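Translation initiation factor eIF2 assembly protein (Schizosaccharomyces pombe, PDB 4ZGP) acts as an ATP-dependent folding chaperone of the ATP-grasp fold, binding the gamma subunit of eIF2 so that it can assemble with the alpha and beta subunits. Local coordinates at residues Ile23-Lys26 against Asn27-Leu30; Val151-Asp154 against Leu155-Phe159; Ile259-Tyr263 against Pro264-Gly268; Leu270-Trp273 against Ser274-Glu277. All blocks are in the same frame, centred on the assembly; numbering follows the deposited sequence.

Interaction 1 (Ile23-Lys26 against Asn27-Leu30); sequences ILTK and NQVL
Where Thr25 hands the chain over to helix 26-31, the backbone turns from an extended course into the helix, and Thr25 O accepts from Val29 N at 3.3 Å while Lys26 O accepts from Leu30 N at 3.0 Å. The side chains close this first turn in both directions. Thr25 OG1, set between its own backbone N and carbonyl carbon (chi1 68°), accepts from Gln28 N at 3.1 Å. In return the Gln28 side chain, extended beyond CG, reaches back so that its OE1 takes the N-H of Thr25 at 2.8 Å, the donor lying somewhat out of the amide plane. These reciprocal bonds make a capping box, a textbook N-terminal helix cap, with Thr25 as the N-cap residue. The other end of the Gln28 amide is engaged as well: NE2 donates to a water that in turn donates to Ile23 O, which, with the Thr25 N-H on OE1, is consistent with this orientation of the amide. Were Gln28 cut back to an alanine, the Thr25 N-H would probably lose its acceptor and this water its donor. On the buried flank Leu24 CD2 meets Val29 CG2 at 3.7 Å, the two side chains crossing at about a right angle, while Leu24 CD1 rests against Gln28 CB. Lys26 and Leu30 run side by side, and Val29 O accepts from NE1 of Trp118, an ATP-binding residue.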
# COMPACT_ATOMS: atom_id res chain seq x y z
N ILE A 23 -17.99 7.86 5.64
CA ILE A 23 -17.20 9.09 5.60
C ILE A 23 -15.72 8.82 5.93
O ILE A 23 -15.38 7.84 6.60
CB ILE A 23 -17.76 10.17 6.56
CG1 ILE A 23 -17.44 9.84 8.01
CG2 ILE A 23 -19.27 10.33 6.37
CD1 ILE A 23 -16.55 10.87 8.67
N LEU A 24 -14.87 9.72 5.44
CA LEU A 24 -13.43 9.64 5.64
C LEU A 24 -12.92 10.84 6.40
O LEU A 24 -13.19 11.97 6.01
CB LEU A 24 -12.73 9.56 4.29
CG LEU A 24 -11.21 9.36 4.30
CD1 LEU A 24 -10.87 8.00 4.86
CD2 LEU A 24 -10.66 9.53 2.90
N THR A 25 -12.17 10.62 7.48
CA THR A 25 -11.60 11.75 8.21
C THR A 25 -10.12 11.92 7.86
O THR A 25 -9.45 10.98 7.42
CB THR A 25 -11.72 11.59 9.72
OG1 THR A 25 -10.88 10.51 10.15
CG2 THR A 25 -13.17 11.30 10.13
N LYS A 26 -9.62 13.14 8.06
CA LYS A 26 -8.20 13.44 7.95
C LYS A 26 -7.34 12.48 8.77
O LYS A 26 -6.31 12.00 8.29
CB LYS A 26 -7.95 14.88 8.41
CG LYS A 26 -6.49 15.23 8.54
CD LYS A 26 -6.30 16.63 9.16
CE LYS A 26 -6.81 16.69 10.60
NZ LYS A 26 -5.70 16.67 11.60
N ASN A 27 -7.75 12.18 10.00
CA ASN A 27 -6.97 11.28 10.84
C ASN A 27 -6.90 9.87 10.24
O ASN A 27 -5.89 9.18 10.35
CB ASN A 27 -7.55 11.21 12.26
CG ASN A 27 -7.05 12.37 13.15
OD1 ASN A 27 -6.14 13.10 12.75
ND2 ASN A 27 -7.62 12.51 14.33
N GLN A 28 -7.98 9.43 9.60
CA GLN A 28 -7.96 8.09 9.01
C GLN A 28 -6.93 7.99 7.90
O GLN A 28 -6.28 6.95 7.75
CB GLN A 28 -9.32 7.72 8.45
CG GLN A 28 -10.31 7.23 9.49
CD GLN A 28 -11.66 7.03 8.84
OE1 GLN A 28 -12.36 8.00 8.55
NE2 GLN A 28 -12.00 5.78 8.53
N VAL A 29 -6.79 9.07 7.13
CA VAL A 29 -5.79 9.13 6.06
C VAL A 29 -4.37 9.21 6.65
O VAL A 29 -3.45 8.49 6.20
CB VAL A 29 -6.07 10.34 5.11
CG1 VAL A 29 -4.91 10.57 4.16
CG2 VAL A 29 -7.35 10.10 4.33
N LEU A 30 -4.19 10.04 7.66
CA LEU A 30 -2.90 10.16 8.33
C LEU A 30 -2.43 8.85 8.96
O LEU A 30 -1.23 8.56 8.96
CB LEU A 30 -2.95 11.25 9.43
CG LEU A 30 -2.97 12.72 8.98
CD1 LEU A 30 -3.17 13.62 10.20
CD2 LEU A 30 -1.69 13.08 8.25
O HOH W 1 -14.33 5.18 6.66

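Interaction 2 (Val151-Asp154 against Leu155-Phe159); sequences VAHD and LNHAF
One face of the His153 imidazole is covered by His157 CB, which stands 3.3 Å above the ring plane, displaced toward the rim, in a CH-pi contact. The two imidazoles themselves meet obliquely, their planes 39° apart and their centroids 5.6 Å from each other, and the His157 ring has Asn156 CB over one of its own faces. With CG of His153 anti to the backbone N (chi1 -171°), the ring swings along the helix toward the next turn, where CE1 comes within 3.4 Å of His157 CB. The polar end of His157 looks beyond this pair, its ND1 being hydrogen-bonded to Asp160. Along the helix backbone, Leu155 N donates to Val151 O, and His157 N donates to His153 O at 2.9 Å. The bond from Asn156 N to Ala152 O is weak. Toward the C-terminal end of helix 149-157 a water bridges the backbone, giving a proton to Asp154 O at 2.9 Å and accepting from Ala158 N at 3.1 Å, while Ala158 CB lies 3.4 Å from the same Asp154 O. On the buried side Leu155 packs against Leu59 and Leu62 of helix 56-62. The Asp154 carboxylate bonds to Ser119 OG and to the backbone N of Trp118, an ATP-binding residue, and so ties this helix to the nucleotide site of the ATP-grasp fold.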
# COMPACT_ATOMS: atom_id res chain seq x y z
N VAL A 151 0.73 7.95 -7.47
CA VAL A 151 1.70 8.79 -6.77
C VAL A 151 1.28 10.26 -6.88
O VAL A 151 1.33 11.00 -5.91
CB VAL A 151 3.14 8.59 -7.32
CG1 VAL A 151 4.08 9.65 -6.79
CG2 VAL A 151 3.65 7.20 -6.96
N ALA A 152 0.83 10.65 -8.07
CA ALA A 152 0.34 12.00 -8.31
C ALA A 152 -0.86 12.32 -7.43
O ALA A 152 -1.03 13.45 -6.98
CB ALA A 152 -0.02 12.20 -9.79
N HIS A 153 -1.69 11.31 -7.19
CA HIS A 153 -2.83 11.51 -6.31
C HIS A 153 -2.39 11.75 -4.86
O HIS A 153 -2.98 12.58 -4.16
CB HIS A 153 -3.80 10.32 -6.36
CG HIS A 153 -5.08 10.59 -5.64
ND1 HIS A 153 -6.10 11.33 -6.20
CD2 HIS A 153 -5.49 10.26 -4.39
CE1 HIS A 153 -7.10 11.41 -5.33
NE2 HIS A 153 -6.75 10.78 -4.23
N ASP A 154 -1.36 11.03 -4.42
CA ASP A 154 -0.78 11.26 -3.10
C ASP A 154 -0.29 12.70 -2.98
O ASP A 154 -0.46 13.34 -1.94
CB ASP A 154 0.41 10.33 -2.85
CG ASP A 154 0.01 8.90 -2.47
OD1 ASP A 154 -1.16 8.50 -2.65
OD2 ASP A 154 0.91 8.16 -2.03
N LEU A 155 0.38 13.16 -4.03
CA LEU A 155 1.04 14.46 -4.03
C LEU A 155 0.08 15.65 -4.08
O LEU A 155 0.37 16.72 -3.53
CB LEU A 155 2.02 14.55 -5.21
CG LEU A 155 3.36 13.84 -4.98
CD1 LEU A 155 4.29 14.04 -6.15
CD2 LEU A 155 4.02 14.33 -3.69
N ASN A 156 -1.07 15.47 -4.71
CA ASN A 156 -1.96 16.60 -4.98
C ASN A 156 -3.37 16.52 -4.38
O ASN A 156 -4.05 17.54 -4.26
CB ASN A 156 -2.10 16.79 -6.50
CG ASN A 156 -0.76 16.98 -7.19
OD1 ASN A 156 0.07 17.78 -6.75
ND2 ASN A 156 -0.53 16.23 -8.26
N HIS A 157 -3.82 15.32 -4.01
CA HIS A 157 -5.22 15.15 -3.64
C HIS A 157 -5.46 14.25 -2.44
O HIS A 157 -6.58 13.78 -2.24
CB HIS A 157 -6.01 14.58 -4.82
CG HIS A 157 -6.00 15.44 -6.04
ND1 HIS A 157 -6.56 16.71 -6.06
CD2 HIS A 157 -5.50 15.23 -7.28
CE1 HIS A 157 -6.39 17.23 -7.26
NE2 HIS A 157 -5.76 16.36 -8.02
N ALA A 158 -4.43 14.02 -1.63
CA ALA A 158 -4.49 12.99 -0.59
C ALA A 158 -5.62 13.21 0.42
O ALA A 158 -6.17 12.24 0.95
CB ALA A 158 -3.17 12.91 0.15
N PHE A 159 -5.95 14.46 0.70
CA PHE A 159 -6.94 14.75 1.74
C PHE A 159 -8.26 15.30 1.22
O PHE A 159 -9.08 15.77 2.00
CB PHE A 159 -6.35 15.74 2.75
CG PHE A 159 -5.15 15.22 3.46
CD1 PHE A 159 -5.29 14.42 4.59
CD2 PHE A 159 -3.88 15.49 2.99
CE1 PHE A 159 -4.18 13.92 5.24
CE2 PHE A 159 -2.77 14.98 3.63
CZ PHE A 159 -2.92 14.20 4.76
O HOH W 2 -1.91 15.71 -1.15

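Interaction 3 (Ile259-Tyr263 against Pro264-Gly268); sequences INPFY and PRTDG
Thr266 packs tightly against the end of strand 253-261. Its OG1 donates to Pro261 O over 2.7 Å, in the carbonyl plane and on a lone pair, while CG2 lies 3.7 Å from Asn260 CB. OG1 lies beside the backbone N and anti to the carbonyl carbon (chi1 -58°), which turns the hydroxyl to the strand end. The backbone closes the loop alongside, Thr266 N donating to Tyr263 O at 2.8 Å, with Pro264 and Arg265 at the corners. Buried Thr266 also touches Val244 of strand 243-250 and Arg195 of strand 193-199. Close packing extends to Pro264, itself exposed, which lays its CD over one face of the Tyr263 ring, 3.5 Å from the centroid and offset toward the rim, a CH-pi contact between consecutive residues. The loose, exposed side is at Arg265, which merely brings CB to 4.2 Å from Tyr263 CD2, its guanidinium being directed to a salt bridge with Asp161. The pattern is that of a type I beta turn from Tyr263 to Thr266, folded next to the nucleotide site: Asn260, whose CB packs on the threonine, touches the bound ADP and is an inferred magnesium ligand, in the manner of the metal-binding Asn of ATP-grasp enzymes.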
# COMPACT_ATOMS: atom_id res chain seq x y z
N ILE A 259 -1.67 -0.94 4.50
CA ILE A 259 -2.90 -0.64 5.24
C ILE A 259 -3.51 0.59 4.55
O ILE A 259 -2.83 1.57 4.28
CB ILE A 259 -2.65 -0.38 6.76
CG1 ILE A 259 -2.06 -1.63 7.44
CG2 ILE A 259 -3.99 -0.02 7.46
CD1 ILE A 259 -1.85 -1.50 8.95
N ASN A 260 -4.81 0.52 4.26
CA ASN A 260 -5.50 1.59 3.56
C ASN A 260 -6.82 1.95 4.25
O ASN A 260 -7.32 1.16 5.02
CB ASN A 260 -5.79 1.17 2.13
CG ASN A 260 -4.54 1.15 1.28
OD1 ASN A 260 -3.95 2.19 1.04
ND2 ASN A 260 -4.15 -0.03 0.84
N PRO A 261 -7.37 3.15 3.96
CA PRO A 261 -8.64 3.49 4.65
C PRO A 261 -9.83 2.63 4.25
O PRO A 261 -9.88 2.09 3.15
CB PRO A 261 -8.87 4.95 4.22
CG PRO A 261 -7.50 5.47 3.91
CD PRO A 261 -6.83 4.30 3.23
N PHE A 262 -10.78 2.48 5.17
CA PHE A 262 -12.04 1.79 4.88
C PHE A 262 -12.94 2.80 4.18
O PHE A 262 -13.74 3.48 4.82
CB PHE A 262 -12.67 1.27 6.17
CG PHE A 262 -13.81 0.30 5.97
CD1 PHE A 262 -13.57 -1.06 5.82
CD2 PHE A 262 -15.13 0.74 5.99
CE1 PHE A 262 -14.61 -1.97 5.65
CE2 PHE A 262 -16.18 -0.16 5.83
CZ PHE A 262 -15.92 -1.51 5.65
N TYR A 263 -12.75 2.93 2.88
CA TYR A 263 -13.37 4.00 2.10
C TYR A 263 -13.25 3.65 0.62
O TYR A 263 -12.26 3.05 0.21
CB TYR A 263 -12.68 5.33 2.43
CG TYR A 263 -13.40 6.52 1.85
CD1 TYR A 263 -14.59 6.98 2.42
CD2 TYR A 263 -12.90 7.18 0.74
CE1 TYR A 263 -15.26 8.07 1.89
CE2 TYR A 263 -13.57 8.28 0.20
CZ TYR A 263 -14.76 8.71 0.78
OH TYR A 263 -15.43 9.79 0.27
N PRO A 264 -14.27 4.01 -0.19
CA PRO A 264 -14.31 3.50 -1.57
C PRO A 264 -13.12 3.85 -2.46
O PRO A 264 -12.99 3.20 -3.49
CB PRO A 264 -15.60 4.13 -2.13
CG PRO A 264 -16.48 4.21 -0.94
CD PRO A 264 -15.55 4.62 0.19
N ARG A 265 -12.28 4.80 -2.09
CA ARG A 265 -11.07 5.03 -2.88
C ARG A 265 -10.07 3.87 -2.74
O ARG A 265 -9.16 3.69 -3.54
CB ARG A 265 -10.40 6.35 -2.48
CG ARG A 265 -9.43 6.86 -3.52
CD ARG A 265 -9.13 8.33 -3.32
NE ARG A 265 -10.30 9.17 -3.54
CZ ARG A 265 -10.67 9.66 -4.72
NH1 ARG A 265 -11.74 10.43 -4.81
NH2 ARG A 265 -9.97 9.39 -5.83
N THR A 266 -10.25 3.07 -1.69
CA THR A 266 -9.51 1.82 -1.58
C THR A 266 -10.24 0.78 -2.43
O THR A 266 -11.39 0.44 -2.14
CB THR A 266 -9.43 1.38 -0.11
OG1 THR A 266 -8.81 2.41 0.67
CG2 THR A 266 -8.66 0.05 0.03
N ASP A 267 -9.60 0.30 -3.50
CA ASP A 267 -10.27 -0.68 -4.40
C ASP A 267 -10.85 -1.88 -3.64
O ASP A 267 -10.15 -2.56 -2.90
CB ASP A 267 -9.29 -1.18 -5.47
CG ASP A 267 -9.99 -1.81 -6.66
OD1 ASP A 267 -11.16 -2.23 -6.52
OD2 ASP A 267 -9.37 -1.86 -7.76
N GLY A 268 -12.15 -2.14 -3.82
CA GLY A 268 -12.79 -3.24 -3.12
C GLY A 268 -12.55 -4.56 -3.82
O GLY A 268 -12.81 -5.63 -3.27

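Interaction 4 (Leu270-Trp273 against Ser274-Glu277); sequences LFSW and SELE
Trp273, Leu276 and Glu275 bury the most surface in this first turn of helix 273-278. Leu276 sets its CD1 above the centre of the six-membered ring of Trp273, 3.6 Å from the centroid and only 8° off the ring normal, a nearly ideal CH-pi contact. The other side of Leu276 meets Phe271, whose CB lies 3.9 Å from Leu276 CG, so the leucine is held between two aromatic residues. The indole NE1 is bonded to Thr266 O. Glu275 turns back along the chain, CG between its backbone N and carbonyl carbon (chi1 64°), and brings OE2 to 2.7 Å from Ser272 N, using the anti lone pair in an almost straight bond. Ser272 OG completes a capping box by accepting from Glu275 N at 3.2 Å. With a leucine in place of Glu275, the Ser272 N-H is likely to be left without an acceptor and Arg289, the salt-bridge partner of OE1, without its charge mate. Ser272 O and Trp273 O continue the helix, accepting from Leu276 N and Glu277 N. A carboxylate beside the N-terminus of a helix is likely to be stabilised both by the helix dipole and by Arg289, which would favour its ionised form.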
# COMPACT_ATOMS: atom_id res chain seq x y z
N LEU A 270 -12.89 -7.74 -5.44
CA LEU A 270 -14.01 -8.66 -5.68
C LEU A 270 -15.25 -8.32 -4.86
O LEU A 270 -16.29 -8.96 -4.99
CB LEU A 270 -13.60 -10.11 -5.40
CG LEU A 270 -12.47 -10.57 -6.33
CD1 LEU A 270 -12.15 -12.03 -6.04
CD2 LEU A 270 -12.89 -10.36 -7.78
N PHE A 271 -15.12 -7.31 -3.99
CA PHE A 271 -16.26 -6.79 -3.23
C PHE A 271 -16.66 -5.40 -3.71
O PHE A 271 -15.81 -4.61 -4.12
CB PHE A 271 -15.95 -6.71 -1.72
CG PHE A 271 -15.72 -8.04 -1.10
CD1 PHE A 271 -16.78 -8.83 -0.70
CD2 PHE A 271 -14.44 -8.53 -0.93
CE1 PHE A 271 -16.58 -10.08 -0.14
CE2 PHE A 271 -14.23 -9.77 -0.37
CZ PHE A 271 -15.30 -10.56 0.02
N SER A 272 -17.95 -5.09 -3.65
CA SER A 272 -18.36 -3.70 -3.85
C SER A 272 -18.45 -3.01 -2.50
O SER A 272 -18.67 -3.65 -1.47
CB SER A 272 -19.71 -3.62 -4.54
OG SER A 272 -20.71 -4.05 -3.65
N TRP A 273 -18.30 -1.69 -2.51
CA TRP A 273 -18.36 -0.94 -1.27
C TRP A 273 -19.80 -0.85 -0.75
O TRP A 273 -20.00 -0.64 0.43
CB TRP A 273 -17.74 0.45 -1.47
CG TRP A 273 -16.27 0.33 -1.31
CD1 TRP A 273 -15.33 0.26 -2.30
CD2 TRP A 273 -15.56 0.14 -0.07
NE1 TRP A 273 -14.08 0.08 -1.75
CE2 TRP A 273 -14.19 0.00 -0.38
CE3 TRP A 273 -15.95 0.09 1.27
CZ2 TRP A 273 -13.21 -0.18 0.60
CZ3 TRP A 273 -14.97 -0.08 2.24
CH2 TRP A 273 -13.62 -0.21 1.89
N SER A 274 -20.77 -1.05 -1.64
CA SER A 274 -22.15 -1.14 -1.18
C SER A 274 -22.27 -2.32 -0.24
O SER A 274 -22.82 -2.19 0.85
CB SER A 274 -23.13 -1.29 -2.35
OG SER A 274 -22.95 -0.25 -3.29
N GLU A 275 -21.76 -3.48 -0.63
CA GLU A 275 -21.91 -4.61 0.29
C GLU A 275 -20.97 -4.49 1.49
O GLU A 275 -21.32 -4.90 2.58
CB GLU A 275 -21.71 -5.94 -0.44
CG GLU A 275 -20.34 -6.17 -1.02
CD GLU A 275 -20.33 -7.30 -2.05
OE1 GLU A 275 -21.07 -8.30 -1.86
OE2 GLU A 275 -19.58 -7.19 -3.04
N LEU A 276 -19.79 -3.90 1.31
CA LEU A 276 -18.86 -3.76 2.45
C LEU A 276 -19.43 -2.84 3.53
O LEU A 276 -19.30 -3.10 4.72
CB LEU A 276 -17.51 -3.24 1.98
CG LEU A 276 -16.66 -4.24 1.20
CD1 LEU A 276 -15.49 -3.48 0.56
CD2 LEU A 276 -16.18 -5.40 2.08
N GLU A 277 -20.06 -1.77 3.07
CA GLU A 277 -20.68 -0.80 3.96
C GLU A 277 -21.86 -1.39 4.73
O GLU A 277 -22.06 -1.08 5.90
CB GLU A 277 -21.14 0.40 3.15
CG GLU A 277 -21.68 1.53 3.97
CD GLU A 277 -21.98 2.73 3.11
OE1 GLU A 277 -21.66 2.70 1.90
OE2 GLU A 277 -22.53 3.71 3.65

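Overall arrangement
All four contacts are connected. Interaction 1 touches interaction 2 where Val29 CG1 meets Phe159 CE1 at 3.6 Å, and it touches interaction 3 where Leu24 CB packs on Tyr263 CD1 at 3.7 Å. Interactions 2 and 3 also meet, His153 NE2 lying 3.5 Å from Arg265 CD. Interaction 3 leads on to interaction 4, Tyr263 O being 3.4 Å from Trp273 CZ2. Interactions 2 and 4, centres about 24 Å apart, do not touch. The side chain of Asn260 in interaction 3 is about 4 Å from the bound ADP, that of Asp154 about 8 Å, of Trp273 about 12 Å and of Val29 about 13 Å. Interactions 1 and 4 each hold a capping box, Thr with Gln and Ser with Glu.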